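Local coordinates for protein agmatinase (Deinococcus radiodurans, PDB 1WOH) that probably hydrolyses agmatine to putrescine and urea, as a manganese-dependent member of the arginase (ureohydrolase) family, at residues A[28-33]-A[110-115]; A[123-128]-A[163-168]; A[144-149]-A[192-197]; A[217-222]-A[263-268]; A[253-258]-A[294-299]. All blocks are in the same frame, centred on the assembly; numbering follows the deposited sequence.

Followed from the N terminus, interaction 1 closes the first long loop by laying 28-33 beside 110-115 as neighbouring parallel strands. Interaction 2 opens just after strand 114-118, pairing helix 124-128 with helix 162-169. Interaction 3 crosses it along the chain, because 144-149 lies between the two segments of interaction 2 and 192-197 follows both; the contacts touch where Arg164 meets Phe148. Interactions 4 and 5 cross likewise and share helix 251-264, with Leu218 packing on Ile257. Interaction 4 also meets interaction 1 in the central parallel sheet, and Leu297 of interaction 5 packs on Val31, Val113 and Val115. Helix pairs 2 and 5 lie on opposite sides of the chain's centre.

Interaction 1: A[28-33]-A[110-115]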
# COMPACT_ATOMS: atom_id res chain seq x y z
N GLN A 28 -14.48 -14.01 36.36
CA GLN A 28 -13.58 -15.15 36.39
C GLN A 28 -13.70 -15.89 35.06
O GLN A 28 -14.81 -16.09 34.56
CB GLN A 28 -13.93 -16.09 37.54
CG GLN A 28 -13.58 -15.56 38.92
CD GLN A 28 -14.03 -16.49 40.04
OE1 GLN A 28 -13.67 -17.67 40.06
NE2 GLN A 28 -14.81 -15.96 40.98
N ALA A 29 -12.57 -16.26 34.48
CA ALA A 29 -12.57 -16.99 33.22
C ALA A 29 -11.32 -17.84 33.13
O ALA A 29 -10.32 -17.56 33.79
CB ALA A 29 -12.63 -16.01 32.06
N ASP A 30 -11.37 -18.88 32.31
CA ASP A 30 -10.22 -19.75 32.15
C ASP A 30 -9.08 -18.99 31.48
O ASP A 30 -7.92 -19.11 31.88
CB ASP A 30 -10.58 -20.98 31.33
CG ASP A 30 -11.60 -21.87 32.03
OD1 ASP A 30 -11.46 -22.08 33.25
OD2 ASP A 30 -12.53 -22.35 31.35
N VAL A 31 -9.43 -18.21 30.46
CA VAL A 31 -8.47 -17.43 29.68
C VAL A 31 -8.90 -15.97 29.62
O VAL A 31 -10.06 -15.68 29.38
CB VAL A 31 -8.38 -17.96 28.23
CG1 VAL A 31 -7.37 -17.14 27.42
CG2 VAL A 31 -7.99 -19.42 28.23
N ALA A 32 -7.95 -15.05 29.83
CA ALA A 32 -8.26 -13.63 29.77
C ALA A 32 -7.17 -12.91 28.99
O ALA A 32 -5.98 -13.09 29.25
CB ALA A 32 -8.36 -13.04 31.18
N ALA A 33 -7.58 -12.11 28.02
CA ALA A 33 -6.64 -11.36 27.20
C ALA A 33 -6.52 -9.93 27.72
O ALA A 33 -7.50 -9.34 28.18
CB ALA A 33 -7.11 -11.34 25.75
N ARG A 110 -7.73 -13.41 38.11
CA ARG A 110 -9.10 -13.73 37.75
C ARG A 110 -9.21 -14.75 36.62
O ARG A 110 -10.30 -15.00 36.12
CB ARG A 110 -9.85 -12.45 37.38
CG ARG A 110 -10.00 -11.46 38.53
CD ARG A 110 -10.49 -10.12 38.03
NE ARG A 110 -10.76 -9.16 39.11
CZ ARG A 110 -9.85 -8.66 39.93
NH1 ARG A 110 -8.58 -9.02 39.83
NH2 ARG A 110 -10.21 -7.80 40.88
N CYS A 111 -8.09 -15.34 36.23
CA CYS A 111 -8.12 -16.34 35.17
C CYS A 111 -7.04 -17.39 35.40
O CYS A 111 -6.21 -17.25 36.29
CB CYS A 111 -7.92 -15.69 33.80
SG CYS A 111 -6.24 -15.10 33.46
N ARG A 112 -7.07 -18.44 34.60
CA ARG A 112 -6.08 -19.49 34.73
C ARG A 112 -4.87 -19.14 33.87
O ARG A 112 -3.74 -19.15 34.35
CB ARG A 112 -6.66 -20.84 34.30
CG ARG A 112 -5.68 -22.00 34.38
CD ARG A 112 -6.39 -23.27 34.82
NE ARG A 112 -7.63 -23.50 34.09
CZ ARG A 112 -8.45 -24.52 34.30
NH1 ARG A 112 -8.15 -25.42 35.23
NH2 ARG A 112 -9.56 -24.64 33.59
N VAL A 113 -5.11 -18.83 32.61
CA VAL A 113 -4.03 -18.48 31.70
C VAL A 113 -4.26 -17.11 31.08
O VAL A 113 -5.19 -16.92 30.29
CB VAL A 113 -3.89 -19.50 30.55
CG1 VAL A 113 -2.67 -19.14 29.70
CG2 VAL A 113 -3.76 -20.91 31.11
N PRO A 114 -3.42 -16.13 31.44
CA PRO A 114 -3.59 -14.80 30.87
C PRO A 114 -2.82 -14.71 29.55
O PRO A 114 -1.75 -15.29 29.42
CB PRO A 114 -3.00 -13.89 31.94
CG PRO A 114 -1.87 -14.74 32.47
CD PRO A 114 -2.50 -16.10 32.59
N VAL A 115 -3.40 -14.02 28.58
CA VAL A 115 -2.77 -13.82 27.28
C VAL A 115 -2.54 -12.33 27.10
O VAL A 115 -3.48 -11.54 27.10
CB VAL A 115 -3.67 -14.34 26.15
CG1 VAL A 115 -3.06 -14.02 24.80
CG2 VAL A 115 -3.86 -15.85 26.31
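Residues 28-33 and 110-115 run parallel, with Val31 beside Val113, Ala32 beside Pro114 and Ala33 beside Val115 in a regular ladder. Before the ladder, Ala29 N donates to Arg110 O (3.1 Å). The chain then turns a corner at Asp30. Asp30 O takes two donors, Val113 N at 2.9 Å, nearly in line with the C=O bond, and Arg112 N from well above the carbonyl plane. Further in, Val115 N reaches Ala32 O at 2.8 Å, while the bond from Ala32 N to Val113 O is weak.

The corner also carries the charged pair. Asp30 and Arg112 lie alongside each other, pointing the same way, and Arg112 NH2 meets Asp30 OD1 at 3.2 Å in a salt bridge whose hydrogen bond is weak and bent (123°). The carboxylate and guanidinium planes are 32° apart. Arg112 starts out with CG opposite the backbone N (chi1 179°), then bends at chi2 and chi3, which brings its guanidinium back beside Asp30. On one face of the ladder Val31 CG1 touches Val115 CG2 at 3.9 Å, the two side chains crossing at a slant. On the other, the methyl CB of Ala32 rests on Cys111 SG (3.7 Å).

These are neighbouring strands of the central parallel sheet of the arginase fold, with strand 80-85 beyond 31-36 and strand 266-273 beyond 114-118. Helix 284-302 covers the valine face through Phe301 and Val293, whereas helix 93-108 lies over Ala32 and Pro114.

Interaction 2: A[123-128]-A[163-168]; sequences VSYPLL and FRRACE
Tyr125 lays one ring face on Arg165: CB of the arginine sits 3.5 Å from the ring centroid and only 11° off the normal, a CH-pi contact centred on the ring. A chi1 of 163° swings the tyrosine ring away from its own backbone N and across to the arginine, and Tyr125 CE1 comes to 3.5 Å from Arg165 O. One helical turn further on, Leu128 CD1 touches both Ala166 CB at 3.7 Å and Phe163 CE2 at 4.0 Å. Phe163 starts out facing away from helix 124-128, yet its ring swings back to meet the leucine obliquely.

The next shell fixes the polar ends. Arg165 bends at chi2 and chi3 and carries its guanidinium off the tyrosine, nearly perpendicular to the ring. It grips Glu168 side-on, Arg165 NE to Glu168 OE2 at 2.8 Å and NH2 to OE1 at 3.0 Å; both oxygens lie close to the guanidinium plane but are approached from above the carboxylate plane. Asp150 gives the arginine a second carboxylate partner. A water joins the helices at this end, donating to Arg165 O and Glu168 OE2 and hydrogen-bonding Tyr125 OH at 3.2 Å. Ser124 OG is held by Asp271, close to the manganese ligand His121, whose ring meets that of Phe163 nearly at right angles.

The two short helices run side by side, their segment axes 8.4 Å apart at 24°, and pack on strands 137-142 and 223-229 of the sheet, with helix 93-108 beyond Pro126 and Leu127.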
# COMPACT_ATOMS: atom_id res chain seq x y z
N VAL A 123 7.48 -4.68 26.76
CA VAL A 123 6.34 -4.91 27.64
C VAL A 123 6.46 -6.20 28.46
O VAL A 123 5.80 -6.35 29.50
CB VAL A 123 5.00 -4.93 26.87
CG1 VAL A 123 4.82 -3.62 26.10
CG2 VAL A 123 4.94 -6.13 25.93
N SER A 124 7.30 -7.14 28.01
CA SER A 124 7.48 -8.40 28.73
C SER A 124 8.02 -8.18 30.14
O SER A 124 7.74 -8.96 31.05
CB SER A 124 8.43 -9.34 27.98
OG SER A 124 7.90 -9.70 26.72
N TYR A 125 8.79 -7.11 30.33
CA TYR A 125 9.34 -6.82 31.65
C TYR A 125 8.23 -6.52 32.67
O TYR A 125 8.09 -7.25 33.65
CB TYR A 125 10.35 -5.67 31.57
CG TYR A 125 10.68 -5.04 32.91
CD1 TYR A 125 10.93 -5.83 34.03
CD2 TYR A 125 10.74 -3.65 33.04
CE1 TYR A 125 11.23 -5.24 35.27
CE2 TYR A 125 11.04 -3.05 34.28
CZ TYR A 125 11.28 -3.86 35.39
OH TYR A 125 11.55 -3.28 36.61
N PRO A 126 7.43 -5.47 32.44
CA PRO A 126 6.37 -5.18 33.42
C PRO A 126 5.33 -6.29 33.55
O PRO A 126 4.73 -6.48 34.61
CB PRO A 126 5.79 -3.85 32.94
CG PRO A 126 6.09 -3.84 31.47
CD PRO A 126 7.48 -4.42 31.41
N LEU A 127 5.11 -7.03 32.46
CA LEU A 127 4.17 -8.15 32.48
C LEU A 127 4.70 -9.20 33.45
O LEU A 127 3.98 -9.68 34.33
CB LEU A 127 4.07 -8.76 31.08
CG LEU A 127 2.82 -8.63 30.21
CD1 LEU A 127 1.96 -7.47 30.64
CD2 LEU A 127 3.26 -8.49 28.75
N LEU A 128 5.97 -9.55 33.30
CA LEU A 128 6.58 -10.56 34.16
C LEU A 128 6.60 -10.18 35.63
O LEU A 128 6.52 -11.05 36.49
CB LEU A 128 8.00 -10.88 33.68
CG LEU A 128 8.03 -11.83 32.47
CD1 LEU A 128 9.42 -11.89 31.86
CD2 LEU A 128 7.57 -13.22 32.93
N PHE A 163 14.15 -9.04 29.31
CA PHE A 163 14.47 -10.18 30.17
C PHE A 163 15.58 -9.90 31.16
O PHE A 163 15.69 -10.57 32.19
CB PHE A 163 14.78 -11.40 29.31
CG PHE A 163 13.60 -11.86 28.51
CD1 PHE A 163 13.57 -11.70 27.12
CD2 PHE A 163 12.48 -12.38 29.15
CE1 PHE A 163 12.43 -12.06 26.39
CE2 PHE A 163 11.33 -12.74 28.42
CZ PHE A 163 11.31 -12.57 27.04
N ARG A 164 16.40 -8.90 30.87
CA ARG A 164 17.49 -8.52 31.77
C ARG A 164 16.83 -7.78 32.94
O ARG A 164 17.15 -8.03 34.10
CB ARG A 164 18.48 -7.61 31.04
CG ARG A 164 19.78 -7.36 31.79
CD ARG A 164 20.56 -8.65 32.01
NE ARG A 164 21.88 -8.40 32.59
CZ ARG A 164 22.98 -8.15 31.88
NH1 ARG A 164 22.94 -8.11 30.55
NH2 ARG A 164 24.12 -7.90 32.51
N ARG A 165 15.90 -6.88 32.62
CA ARG A 165 15.18 -6.13 33.64
C ARG A 165 14.32 -7.08 34.46
O ARG A 165 14.23 -6.96 35.68
CB ARG A 165 14.27 -5.07 32.99
CG ARG A 165 15.00 -3.95 32.26
CD ARG A 165 15.73 -3.04 33.25
NE ARG A 165 17.05 -3.54 33.61
CZ ARG A 165 18.11 -3.51 32.80
NH1 ARG A 165 17.99 -2.99 31.58
NH2 ARG A 165 19.28 -3.99 33.20
N ALA A 166 13.70 -8.05 33.78
CA ALA A 166 12.86 -9.02 34.46
C ALA A 166 13.64 -9.82 35.50
O ALA A 166 13.21 -9.95 36.66
CB ALA A 166 12.23 -9.97 33.43
N CYS A 167 14.79 -10.36 35.10
CA CYS A 167 15.59 -11.15 36.01
C CYS A 167 16.08 -10.38 37.22
O CYS A 167 16.07 -10.90 38.34
CB CYS A 167 16.77 -11.78 35.27
SG CYS A 167 16.28 -13.20 34.24
N GLU A 168 16.50 -9.14 37.03
CA GLU A 168 16.97 -8.37 38.16
C GLU A 168 15.83 -7.96 39.09
O GLU A 168 16.05 -7.69 40.27
CB GLU A 168 17.79 -7.16 37.71
CG GLU A 168 17.22 -6.39 36.55
CD GLU A 168 18.07 -5.17 36.19
OE1 GLU A 168 19.26 -5.34 35.84
OE2 GLU A 168 17.54 -4.05 36.28
O HOH W 1 14.57 -4.28 36.74

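Interaction 3: A[144-149]-A[192-197]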
# COMPACT_ATOMS: atom_id res chain seq x y z
N ALA A 144 14.11 -13.97 17.52
CA ALA A 144 15.28 -13.94 16.65
C ALA A 144 16.40 -13.28 17.46
O ALA A 144 17.57 -13.45 17.17
CB ALA A 144 15.00 -13.11 15.40
N HIS A 145 16.01 -12.51 18.48
CA HIS A 145 16.99 -11.79 19.29
C HIS A 145 16.98 -12.23 20.76
O HIS A 145 15.95 -12.66 21.28
CB HIS A 145 16.72 -10.28 19.18
CG HIS A 145 16.57 -9.80 17.77
ND1 HIS A 145 15.36 -9.42 17.24
CD2 HIS A 145 17.47 -9.67 16.77
CE1 HIS A 145 15.52 -9.08 15.97
NE2 HIS A 145 16.80 -9.22 15.66
N LEU A 146 18.12 -12.13 21.43
CA LEU A 146 18.21 -12.54 22.82
C LEU A 146 17.45 -11.62 23.78
O LEU A 146 16.80 -12.09 24.72
CB LEU A 146 19.67 -12.65 23.26
CG LEU A 146 19.90 -13.23 24.66
CD1 LEU A 146 19.39 -14.67 24.73
CD2 LEU A 146 21.38 -13.17 24.98
N ASP A 147 17.53 -10.31 23.54
CA ASP A 147 16.85 -9.32 24.38
C ASP A 147 17.16 -9.43 25.88
O ASP A 147 16.27 -9.37 26.73
CB ASP A 147 15.33 -9.38 24.13
CG ASP A 147 14.96 -8.98 22.71
OD1 ASP A 147 15.75 -8.26 22.07
OD2 ASP A 147 13.88 -9.38 22.22
N PHE A 148 18.44 -9.59 26.17
CA PHE A 148 18.94 -9.70 27.54
C PHE A 148 20.02 -8.62 27.74
O PHE A 148 20.93 -8.77 28.56
CB PHE A 148 19.56 -11.08 27.77
CG PHE A 148 19.71 -11.44 29.23
CD1 PHE A 148 18.59 -11.60 30.03
CD2 PHE A 148 20.97 -11.64 29.79
CE1 PHE A 148 18.71 -11.94 31.38
CE2 PHE A 148 21.11 -11.98 31.13
CZ PHE A 148 19.97 -12.13 31.93
N THR A 149 19.91 -7.53 27.00
CA THR A 149 20.88 -6.44 27.08
C THR A 149 20.66 -5.55 28.30
O THR A 149 19.52 -5.30 28.70
CB THR A 149 20.83 -5.60 25.78
OG1 THR A 149 21.38 -6.37 24.71
CG2 THR A 149 21.61 -4.30 25.94
N ALA A 192 26.89 -13.66 27.01
CA ALA A 192 27.73 -14.22 28.06
C ALA A 192 27.04 -14.19 29.43
O ALA A 192 27.16 -15.13 30.22
CB ALA A 192 29.06 -13.47 28.13
N ALA A 193 26.31 -13.11 29.71
CA ALA A 193 25.60 -13.01 30.98
C ALA A 193 24.50 -14.06 31.03
O ALA A 193 24.29 -14.70 32.06
CB ALA A 193 25.00 -11.61 31.15
N ALA A 194 23.78 -14.23 29.93
CA ALA A 194 22.71 -15.22 29.89
C ALA A 194 23.29 -16.62 30.10
O ALA A 194 22.74 -17.41 30.86
CB ALA A 194 21.97 -15.15 28.56
N ARG A 195 24.40 -16.93 29.43
CA ARG A 195 25.02 -18.24 29.58
C ARG A 195 25.54 -18.45 31.00
O ARG A 195 25.39 -19.53 31.58
CB ARG A 195 26.17 -18.43 28.59
CG ARG A 195 25.74 -18.52 27.13
CD ARG A 195 26.92 -18.91 26.25
NE ARG A 195 26.60 -18.90 24.83
CZ ARG A 195 25.73 -19.73 24.25
NH1 ARG A 195 25.08 -20.64 24.96
NH2 ARG A 195 25.52 -19.64 22.94
N ALA A 196 26.14 -17.41 31.57
CA ALA A 196 26.69 -17.49 32.92
C ALA A 196 25.61 -17.68 33.98
O ALA A 196 25.90 -18.15 35.09
CB ALA A 196 27.53 -16.24 33.23
N ARG A 197 24.37 -17.32 33.65
CA ARG A 197 23.22 -17.46 34.55
C ARG A 197 22.56 -18.82 34.34
O ARG A 197 21.55 -19.14 34.99
CB ARG A 197 22.17 -16.38 34.29
CG ARG A 197 22.55 -14.98 34.68
CD ARG A 197 21.41 -14.02 34.39
NE ARG A 197 20.24 -14.29 35.22
CZ ARG A 197 19.90 -13.58 36.29
NH1 ARG A 197 20.65 -12.56 36.68
NH2 ARG A 197 18.82 -13.91 36.99
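Leu146 makes the first touch: its CD2 reaches Ala194 CB at 4.1 Å, methyl resting on methyl at the flank of helix 188-196. The two residues on either side of it in sequence, His145 and Asp147, are manganese ligands, so the loop sends metal-binding groups one way and an apolar side chain the other. Asp147 has a left-handed backbone conformation (phi 54°), which turns the chain between Leu146 and Phe148.

Phe148 carries most of the contact. Its first torsion (chi1 -162°) points the ring away from the backbone N and thrusts it towards the helix, where it slots in rim first. Phe148 CE2 lies 3.9 Å from Ala193 CB, which sits at the ring edge and in its plane; CD2 is equally far from Ala194 CB. At the leading corner Phe148 CZ meets Arg197 CD at 3.4 Å, again near the ring plane, while the guanidinium of that arginine is turned 64° to the ring. The small alanine side chains probably allow the helix to come this near the ring, and His199 packs edge-to-face with the same ring. The Phe148 carbonyl accepts a hydrogen bond from Arg164, which ties the loop to helix 162-169.

This loop follows strand 137-142 and bears the Asp143, His145 and Asp147 ligands, the Asp-x-His-x-Asp metal-binding motif of the arginase family.

Interaction 4: A[217-222]-A[263-268]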
# COMPACT_ATOMS: atom_id res chain seq x y z
N GLN A 217 15.50 -30.19 24.87
CA GLN A 217 16.14 -29.20 25.74
C GLN A 217 15.12 -28.34 26.48
O GLN A 217 15.49 -27.60 27.39
CB GLN A 217 17.06 -28.29 24.93
CG GLN A 217 18.19 -29.00 24.20
CD GLN A 217 19.11 -28.03 23.49
OE1 GLN A 217 19.75 -27.20 24.11
NE2 GLN A 217 19.17 -28.14 22.16
N LEU A 218 13.86 -28.42 26.09
CA LEU A 218 12.82 -27.63 26.74
C LEU A 218 12.57 -28.08 28.18
O LEU A 218 12.84 -29.22 28.54
CB LEU A 218 11.51 -27.71 25.94
CG LEU A 218 11.58 -27.16 24.52
CD1 LEU A 218 10.24 -27.38 23.84
CD2 LEU A 218 11.92 -25.68 24.55
N PRO A 219 12.07 -27.17 29.03
CA PRO A 219 11.79 -27.47 30.44
C PRO A 219 10.73 -28.55 30.65
O PRO A 219 9.89 -28.79 29.78
CB PRO A 219 11.37 -26.12 31.01
CG PRO A 219 10.76 -25.43 29.83
CD PRO A 219 11.72 -25.77 28.72
N ARG A 220 10.77 -29.19 31.81
CA ARG A 220 9.81 -30.23 32.14
C ARG A 220 9.35 -30.12 33.59
O ARG A 220 10.17 -30.00 34.50
CB ARG A 220 10.42 -31.61 31.89
CG ARG A 220 10.75 -31.87 30.44
CD ARG A 220 11.40 -33.23 30.24
NE ARG A 220 11.55 -33.54 28.82
CZ ARG A 220 12.27 -32.83 27.96
NH1 ARG A 220 12.92 -31.75 28.37
NH2 ARG A 220 12.35 -33.20 26.69
N GLY A 221 8.03 -30.16 33.79
CA GLY A 221 7.46 -30.08 35.13
C GLY A 221 7.67 -28.74 35.81
O GLY A 221 7.60 -28.64 37.04
N GLN A 222 7.91 -27.71 35.01
CA GLN A 222 8.15 -26.36 35.52
C GLN A 222 6.96 -25.42 35.33
O GLN A 222 6.00 -25.74 34.64
CB GLN A 222 9.36 -25.76 34.78
CG GLN A 222 10.58 -26.64 34.77
CD GLN A 222 11.32 -26.63 36.09
OE1 GLN A 222 10.73 -26.37 37.15
NE2 GLN A 222 12.61 -26.92 36.05
N ALA A 263 2.74 -29.40 26.85
CA ALA A 263 2.38 -30.75 27.24
C ALA A 263 3.11 -31.28 28.47
O ALA A 263 2.65 -32.21 29.11
CB ALA A 263 2.62 -31.70 26.07
N ASN A 264 4.25 -30.67 28.79
CA ASN A 264 5.06 -31.14 29.92
C ASN A 264 5.30 -30.12 31.03
O ASN A 264 6.14 -30.35 31.89
CB ASN A 264 6.42 -31.62 29.40
CG ASN A 264 6.30 -32.71 28.37
OD1 ASN A 264 5.85 -33.82 28.67
ND2 ASN A 264 6.69 -32.41 27.13
N ASN A 265 4.56 -29.02 31.01
CA ASN A 265 4.76 -27.99 32.03
C ASN A 265 3.46 -27.33 32.44
O ASN A 265 2.42 -27.53 31.83
CB ASN A 265 5.70 -26.91 31.49
CG ASN A 265 7.10 -27.43 31.21
OD1 ASN A 265 7.93 -27.55 32.12
ND2 ASN A 265 7.37 -27.74 29.95
N THR A 266 3.54 -26.53 33.50
CA THR A 266 2.39 -25.79 33.98
C THR A 266 2.54 -24.39 33.38
O THR A 266 3.40 -23.62 33.80
CB THR A 266 2.39 -25.67 35.51
OG1 THR A 266 2.32 -26.98 36.09
CG2 THR A 266 1.19 -24.85 35.98
N VAL A 267 1.72 -24.09 32.37
CA VAL A 267 1.77 -22.79 31.69
C VAL A 267 1.02 -21.73 32.50
O VAL A 267 -0.18 -21.85 32.74
CB VAL A 267 1.14 -22.90 30.28
CG1 VAL A 267 1.23 -21.57 29.55
CG2 VAL A 267 1.86 -23.99 29.49
N VAL A 268 1.74 -20.68 32.90
CA VAL A 268 1.18 -19.61 33.72
C VAL A 268 0.78 -18.35 32.95
O VAL A 268 0.11 -17.47 33.50
CB VAL A 268 2.17 -19.21 34.84
CG1 VAL A 268 2.54 -20.45 35.65
CG2 VAL A 268 3.43 -18.60 34.24
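Asn265 holds the 217-222 loop with both ends of its amide. Asn265 ND2 donates to Pro219 O at 2.7 Å, approaching from above that carbonyl plane, while Asn265 OD1 accepts Gln222 N at 2.9 Å in its own carbonyl plane, on a lone pair. Backbone bonds flank this pair: Gly221 N to Asn264 O at 2.7 Å, and Thr266 N to Gln222 O at 2.8 Å. The amide is set by a first torsion that puts CG opposite the carbonyl carbon (chi1 -64°), and ND2 also bonds Ala261 O in the last turn of helix 251-264. With an alanine here, Pro219 O and Gln222 N would probably lose these partners, and the loop could shift against the helix end.

The site is where helix 251-264 gives way to strand 266-273 and where the loop enters its parallel neighbour, strand 223-229, in the alpha/beta fold. Gly221, with phi 67° and psi 22°, turns the loop here. Outward from the amide, Gln222 CB lies 3.5 Å from Asn265 OD1, the two side chains crossing obliquely. Pro219 crosses Asn265 at about a right angle and packs on His138 and Val140 of strand 137-142.

Interaction 5: A[253-258]-A[294-299]; sequences QGMKIL and METLCE
Met255 reaches from helix 251-264 into the side of helix 284-302, a near-parallel helix pair of the alpha/beta fold whose segment axes lie 10.1 Å apart at 29°. A chi1 of -160° sends its chain outward, away from the backbone N, and bends at chi2 and chi3 fold the thioether over three residues of the partner. Met255 CG meets Glu295 OE1 at 3.4 Å, SD lies 3.7 Å from Glu295 CG, and CE ends near Glu299 CG at 4.0 Å.

Glu295 is stretched out instead: it leaves the helix trans (chi1 -177°) and stays extended to the carboxylate, running its aliphatic part across the sulfur while OE2 is held by Tyr251 and Arg291. Replaced by an alanine, this position would probably leave Tyr251 OH and Arg291 without their carboxylate and the thioether freer to turn. Leu184 of the second subunit packs on the same glutamate. Glu299 OE2 makes a salt bridge with Arg74.

Thr296 points OG1 between the helices, its hydroxyl bonded to Leu292 O one turn back. Two carbons from the other helix close on Thr296 OG1, Met255 CE at 3.4 Å and Leu258 CD1 at 3.5 Å.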
# COMPACT_ATOMS: atom_id res chain seq x y z
N GLN A 253 7.07 -25.13 13.00
CA GLN A 253 8.16 -25.34 13.95
C GLN A 253 7.92 -24.60 15.26
O GLN A 253 8.11 -25.15 16.35
CB GLN A 253 9.48 -24.87 13.34
CG GLN A 253 9.92 -25.67 12.13
CD GLN A 253 11.14 -25.06 11.50
OE1 GLN A 253 11.20 -23.85 11.28
NE2 GLN A 253 12.14 -25.90 11.20
N GLY A 254 7.51 -23.34 15.15
CA GLY A 254 7.24 -22.56 16.34
C GLY A 254 6.15 -23.23 17.16
O GLY A 254 6.23 -23.34 18.39
N MET A 255 5.11 -23.69 16.47
CA MET A 255 3.98 -24.35 17.12
C MET A 255 4.37 -25.68 17.76
O MET A 255 3.85 -26.03 18.83
CB MET A 255 2.85 -24.56 16.09
CG MET A 255 1.48 -24.79 16.70
SD MET A 255 0.98 -23.47 17.83
CE MET A 255 1.02 -24.36 19.38
N LYS A 256 5.27 -26.42 17.13
CA LYS A 256 5.71 -27.70 17.70
C LYS A 256 6.47 -27.44 19.01
O LYS A 256 6.34 -28.20 19.97
CB LYS A 256 6.63 -28.45 16.74
CG LYS A 256 5.91 -29.09 15.57
CD LYS A 256 6.87 -29.98 14.79
CE LYS A 256 6.16 -30.71 13.66
NZ LYS A 256 5.66 -29.77 12.62
N ILE A 257 7.26 -26.37 19.03
CA ILE A 257 8.02 -26.00 20.22
C ILE A 257 7.07 -25.65 21.36
O ILE A 257 7.21 -26.15 22.48
CB ILE A 257 8.95 -24.80 19.93
CG1 ILE A 257 10.06 -25.23 18.96
CG2 ILE A 257 9.58 -24.28 21.23
CD1 ILE A 257 10.84 -24.08 18.39
N LEU A 258 6.10 -24.79 21.07
CA LEU A 258 5.14 -24.39 22.09
C LEU A 258 4.30 -25.59 22.56
O LEU A 258 4.05 -25.75 23.75
CB LEU A 258 4.22 -23.29 21.56
CG LEU A 258 4.95 -21.98 21.21
CD1 LEU A 258 4.02 -21.06 20.41
CD2 LEU A 258 5.43 -21.29 22.49
N MET A 294 -4.37 -18.96 19.63
CA MET A 294 -5.49 -19.87 19.84
C MET A 294 -5.07 -21.33 19.81
O MET A 294 -5.55 -22.14 20.60
CB MET A 294 -6.61 -19.63 18.81
CG MET A 294 -7.34 -18.29 18.95
SD MET A 294 -7.81 -17.86 20.63
CE MET A 294 -9.08 -19.14 20.97
N GLU A 295 -4.17 -21.68 18.89
CA GLU A 295 -3.72 -23.06 18.81
C GLU A 295 -2.88 -23.39 20.04
O GLU A 295 -2.95 -24.50 20.57
CB GLU A 295 -2.90 -23.31 17.54
CG GLU A 295 -2.47 -24.77 17.40
CD GLU A 295 -1.92 -25.11 16.02
OE1 GLU A 295 -1.50 -26.26 15.81
OE2 GLU A 295 -1.91 -24.21 15.15
N THR A 296 -2.09 -22.43 20.51
CA THR A 296 -1.28 -22.69 21.69
C THR A 296 -2.19 -22.97 22.88
O THR A 296 -1.93 -23.89 23.66
CB THR A 296 -0.35 -21.50 22.01
OG1 THR A 296 0.59 -21.34 20.93
CG2 THR A 296 0.42 -21.75 23.30
N LEU A 297 -3.26 -22.19 23.02
CA LEU A 297 -4.19 -22.41 24.12
C LEU A 297 -4.85 -23.79 24.00
O LEU A 297 -5.15 -24.42 25.02
CB LEU A 297 -5.25 -21.31 24.13
CG LEU A 297 -4.73 -19.92 24.51
CD1 LEU A 297 -5.82 -18.88 24.28
CD2 LEU A 297 -4.28 -19.91 25.96
N CYS A 298 -5.09 -24.25 22.78
CA CYS A 298 -5.69 -25.58 22.59
C CYS A 298 -4.75 -26.59 23.22
O CYS A 298 -5.18 -27.48 23.95
CB CYS A 298 -5.84 -25.92 21.11
SG CYS A 298 -7.21 -25.15 20.27
N GLU A 299 -3.46 -26.45 22.91
CA GLU A 299 -2.44 -27.34 23.43
C GLU A 299 -2.36 -27.22 24.94
O GLU A 299 -2.31 -28.23 25.65
CB GLU A 299 -1.08 -27.02 22.81
CG GLU A 299 -0.98 -27.24 21.30
CD GLU A 299 -1.13 -28.70 20.90
OE1 GLU A 299 -0.90 -29.58 21.75
OE2 GLU A 299 -1.48 -28.96 19.72